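PDB 3OMB: extracellular solute-binding protein, family 1, which probably binds a sugar or oligosaccharide outside the cell and delivers it to an ABC importer, as family 1 solute-binding proteins do. Local coordinates for residues L168-W173 and K321-A326. Sequence-based numbering, arbitrary orientation.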
ATOM      1  N   LEU A 168     -12.312  10.534  -5.469  1.00 15.63           N
ATOM      2  CA  LEU A 168     -12.176  11.965  -5.723  1.00 15.93           C
ATOM      3  C   LEU A 168     -13.220  12.433  -6.712  1.00 16.66           C
ATOM      4  O   LEU A 168     -13.535  11.728  -7.678  1.00 17.95           O
ATOM      5  CB  LEU A 168     -10.793  12.251  -6.303  1.00 15.45           C
ATOM      6  CG  LEU A 168      -9.628  11.688  -5.505  1.00 15.79           C
ATOM      7  CD1 LEU A 168      -8.310  11.870  -6.276  1.00 14.92           C
ATOM      8  CD2 LEU A 168      -9.582  12.329  -4.062  1.00 15.85           C
ATOM      9  N   ILE A 169     -13.746  13.631  -6.507  1.00 17.12           N
ATOM     10  CA  ILE A 169     -14.775  14.146  -7.421  1.00 16.88           C
ATOM     11  C   ILE A 169     -14.544  15.608  -7.738  1.00 17.40           C
ATOM     12  O   ILE A 169     -14.047  16.368  -6.877  1.00 17.46           O
ATOM     13  CB  ILE A 169     -16.209  13.911  -6.885  1.00 16.71           C
ATOM     14  CG1 ILE A 169     -17.240  14.368  -7.936  1.00 17.55           C
ATOM     15  CG2 ILE A 169     -16.438  14.618  -5.530  1.00 17.31           C
ATOM     16  CD1 ILE A 169     -18.611  13.758  -7.752  1.00 17.46           C
ATOM     17  N   ASN A 170     -14.869  15.999  -8.977  1.00 17.46           N
ATOM     18  CA  ASN A 170     -14.755  17.384  -9.371  1.00 17.78           C
ATOM     19  C   ASN A 170     -15.910  18.178  -8.770  1.00 18.43           C
ATOM     20  O   ASN A 170     -17.001  18.213  -9.326  1.00 17.97           O
ATOM     21  CB  ASN A 170     -14.682  17.556 -10.893  1.00 17.94           C
ATOM     22  CG  ASN A 170     -14.246  18.972 -11.308  1.00 17.61           C
ATOM     23  OD1 ASN A 170     -14.675  19.955 -10.735  1.00 17.21           O
ATOM     24  ND2 ASN A 170     -13.391  19.059 -12.311  1.00 17.94           N
ATOM     25  N   LYS A 171     -15.618  18.811  -7.636  1.00 18.83           N
ATOM     26  CA  LYS A 171     -16.522  19.670  -6.886  1.00 20.15           C
ATOM     27  C   LYS A 171     -16.908  20.971  -7.638  1.00 20.70           C
ATOM     28  O   LYS A 171     -18.039  21.428  -7.546  1.00 20.77           O
ATOM     29  CB  LYS A 171     -15.839  19.968  -5.543  1.00 21.02           C
ATOM     30  CG  LYS A 171     -16.544  20.892  -4.563  1.00 23.45           C
ATOM     31  CD  LYS A 171     -17.901  20.400  -4.119  1.00 28.86           C
ATOM     32  CE  LYS A 171     -18.437  21.359  -3.035  1.00 32.04           C
ATOM     33  NZ  LYS A 171     -19.779  20.951  -2.647  1.00 35.21           N
ATOM     34  N   ALA A 172     -15.994  21.550  -8.415  1.00 21.61           N
ATOM     35  CA  ALA A 172     -16.360  22.704  -9.256  1.00 21.78           C
ATOM     36  C   ALA A 172     -17.423  22.342 -10.272  1.00 21.65           C
ATOM     37  O   ALA A 172     -18.299  23.150 -10.550  1.00 21.33           O
ATOM     38  CB  ALA A 172     -15.127  23.318  -9.967  1.00 21.90           C
ATOM     39  N   TRP A 173     -17.344  21.127 -10.829  1.00 21.77           N
ATOM     40  CA  TRP A 173     -18.337  20.671 -11.803  1.00 21.25           C
ATOM     41  C   TRP A 173     -19.675  20.513 -11.121  1.00 21.99           C
ATOM     42  O   TRP A 173     -20.694  20.862 -11.697  1.00 21.82           O
ATOM     43  CB  TRP A 173     -17.952  19.335 -12.432  1.00 20.76           C
ATOM     44  CG  TRP A 173     -16.856  19.402 -13.471  1.00 20.04           C
ATOM     45  CD1 TRP A 173     -16.101  20.495 -13.818  1.00 17.70           C
ATOM     46  CD2 TRP A 173     -16.389  18.317 -14.265  1.00 19.22           C
ATOM     47  NE1 TRP A 173     -15.209  20.153 -14.795  1.00 19.70           N
ATOM     48  CE2 TRP A 173     -15.359  18.820 -15.092  1.00 19.94           C
ATOM     49  CE3 TRP A 173     -16.750  16.960 -14.369  1.00 18.67           C
ATOM     50  CZ2 TRP A 173     -14.673  18.012 -16.012  1.00 21.09           C
ATOM     51  CZ3 TRP A 173     -16.080  16.154 -15.275  1.00 19.23           C
ATOM     52  CH2 TRP A 173     -15.041  16.680 -16.087  1.00 21.47           C
ATOM     53  N   LYS A 321      -5.941  20.723  -9.147  1.00 24.16           N
ATOM     54  CA  LYS A 321      -6.356  20.219  -7.819  1.00 24.88           C
ATOM     55  C   LYS A 321      -7.473  20.976  -7.083  1.00 24.94           C
ATOM     56  O   LYS A 321      -8.238  20.356  -6.348  1.00 24.18           O
ATOM     57  CB  LYS A 321      -5.155  19.995  -6.883  1.00 25.16           C
ATOM     58  CG  LYS A 321      -4.395  21.264  -6.471  1.00 28.39           C
ATOM     59  CD  LYS A 321      -3.132  20.906  -5.672  1.00 32.93           C
ATOM     60  CE  LYS A 321      -2.116  22.064  -5.618  1.00 36.44           C
ATOM     61  NZ  LYS A 321      -2.726  23.293  -5.030  1.00 38.87           N
ATOM     62  N   ASP A 322      -7.575  22.297  -7.267  1.00 25.58           N
ATOM     63  CA  ASP A 322      -8.564  23.075  -6.500  1.00 25.96           C
ATOM     64  C   ASP A 322     -10.003  22.788  -6.892  1.00 24.67           C
ATOM     65  O   ASP A 322     -10.920  23.108  -6.153  1.00 24.24           O
ATOM     66  CB  ASP A 322      -8.295  24.578  -6.589  1.00 27.99           C
ATOM     67  CG  ASP A 322      -6.902  24.946  -6.107  1.00 32.66           C
ATOM     68  OD1 ASP A 322      -6.362  24.294  -5.170  1.00 37.24           O
ATOM     69  OD2 ASP A 322      -6.330  25.889  -6.689  1.00 39.70           O
ATOM     70  N   GLN A 323     -10.194  22.176  -8.053  1.00 23.76           N
ATOM     71  CA  GLN A 323     -11.529  21.745  -8.501  1.00 22.52           C
ATOM     72  C   GLN A 323     -12.033  20.471  -7.790  1.00 21.84           C
ATOM     73  O   GLN A 323     -13.236  20.165  -7.833  1.00 21.86           O
ATOM     74  CB  GLN A 323     -11.508  21.504 -10.009  1.00 22.15           C
ATOM     75  CG  GLN A 323     -11.419  22.785 -10.801  1.00 22.06           C
ATOM     76  CD  GLN A 323     -11.503  22.558 -12.275  1.00 22.00           C
ATOM     77  OE1 GLN A 323     -12.404  21.889 -12.767  1.00 21.87           O
ATOM     78  NE2 GLN A 323     -10.569  23.144 -13.007  1.00 24.34           N
ATOM     79  N   TYR A 324     -11.127  19.757  -7.125  1.00 20.10           N
ATOM     80  CA  TYR A 324     -11.414  18.388  -6.679  1.00 19.79           C
ATOM     81  C   TYR A 324     -11.424  18.248  -5.168  1.00 19.59           C
ATOM     82  O   TYR A 324     -10.637  18.909  -4.497  1.00 19.78           O
ATOM     83  CB  TYR A 324     -10.372  17.414  -7.272  1.00 18.49           C
ATOM     84  CG  TYR A 324     -10.536  17.238  -8.757  1.00 17.57           C
ATOM     85  CD1 TYR A 324      -9.917  18.113  -9.657  1.00 17.05           C
ATOM     86  CD2 TYR A 324     -11.348  16.205  -9.266  1.00 15.49           C
ATOM     87  CE1 TYR A 324     -10.099  17.964 -11.049  1.00 18.87           C
ATOM     88  CE2 TYR A 324     -11.538  16.046 -10.624  1.00 16.21           C
ATOM     89  CZ  TYR A 324     -10.910  16.917 -11.516  1.00 17.81           C
ATOM     90  OH  TYR A 324     -11.089  16.738 -12.863  1.00 18.31           O
ATOM     91  N   ILE A 325     -12.297  17.372  -4.652  1.00 19.39           N
ATOM     92  CA  ILE A 325     -12.305  16.989  -3.232  1.00 19.01           C
ATOM     93  C   ILE A 325     -12.419  15.476  -3.110  1.00 18.50           C
ATOM     94  O   ILE A 325     -12.820  14.803  -4.063  1.00 18.64           O
ATOM     95  CB  ILE A 325     -13.484  17.634  -2.423  1.00 19.75           C
ATOM     96  CG1 ILE A 325     -14.860  17.110  -2.904  1.00 21.30           C
ATOM     97  CG2 ILE A 325     -13.389  19.192  -2.420  1.00 19.50           C
ATOM     98  CD1 ILE A 325     -16.078  17.674  -2.082  1.00 24.63           C
ATOM     99  N   ALA A 326     -12.095  14.938  -1.938  1.00 17.57           N
ATOM    100  CA  ALA A 326     -12.449  13.551  -1.638  1.00 16.72           C
ATOM    101  C   ALA A 326     -13.901  13.505  -1.175  1.00 16.58           C
ATOM    102  O   ALA A 326     -14.345  14.422  -0.504  1.00 17.30           O
ATOM    103  CB  ALA A 326     -11.500  12.959  -0.580  1.00 15.93           C
TER
HETATM  104  O   HOH W   1     -13.599  22.297 -15.033  1.00 24.33           O
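N170 and Q323 meet through their side-chain amides where strand 166-170 ends and strand 324-326 begins. N170 ND2 donates to Q323 OE1 over 3.0 Å, nearly straight at 166°. The acceptor lies in the amide plane of N170, but ND2 stands above the carbonyl plane of Q323. The two amides are turned 58° apart. A water also bridges Q323 OE1 to W173 NE1, at the edge of the indole. ND2 itself sits over one face of that indole.

The buried side of the contact is tight. N170 lies across a face of the Y324 ring, with CB 3.5 Å from Y324 CE2. With CG turned anti to the backbone N (chi1 -167°), the amide folds back over the helix start, and OD1 accepts from W173 N. ND2 reaches Y324 OH only weakly; that hydroxyl is hydrogen-bonded to T305 O. F317 stacks on the Y324 ring. On the sheet face that carries N170 and Y324, L168 CD2 touches A326 CB at 4.0 Å.

Q323 O meets the first turn of the helix. A172 N donates to Q323 O over 3.1 Å, in the carbonyl plane on a lone pair; K171 N adds a weak, bent bond. I169 and I325 form the hydrogen-bonded pair, with both N-to-O bonds made.

The face with I169 and I325 is more open to solvent. I169 is buried, but I325 and the adjoining K171 are partly exposed. I169 CG2 and I325 CG1 lie side by side at 3.9 Å. K171 lays its CD against I325 CD1, then leads away to a weak, long ion pair with D175.

Strand 324-326 edges a four-stranded mixed sheet. The arrangement is an antiparallel pair whose inner strand runs straight into a helix N-capped by N170, close to the magnesium site, where W173 packs near N201 and E208.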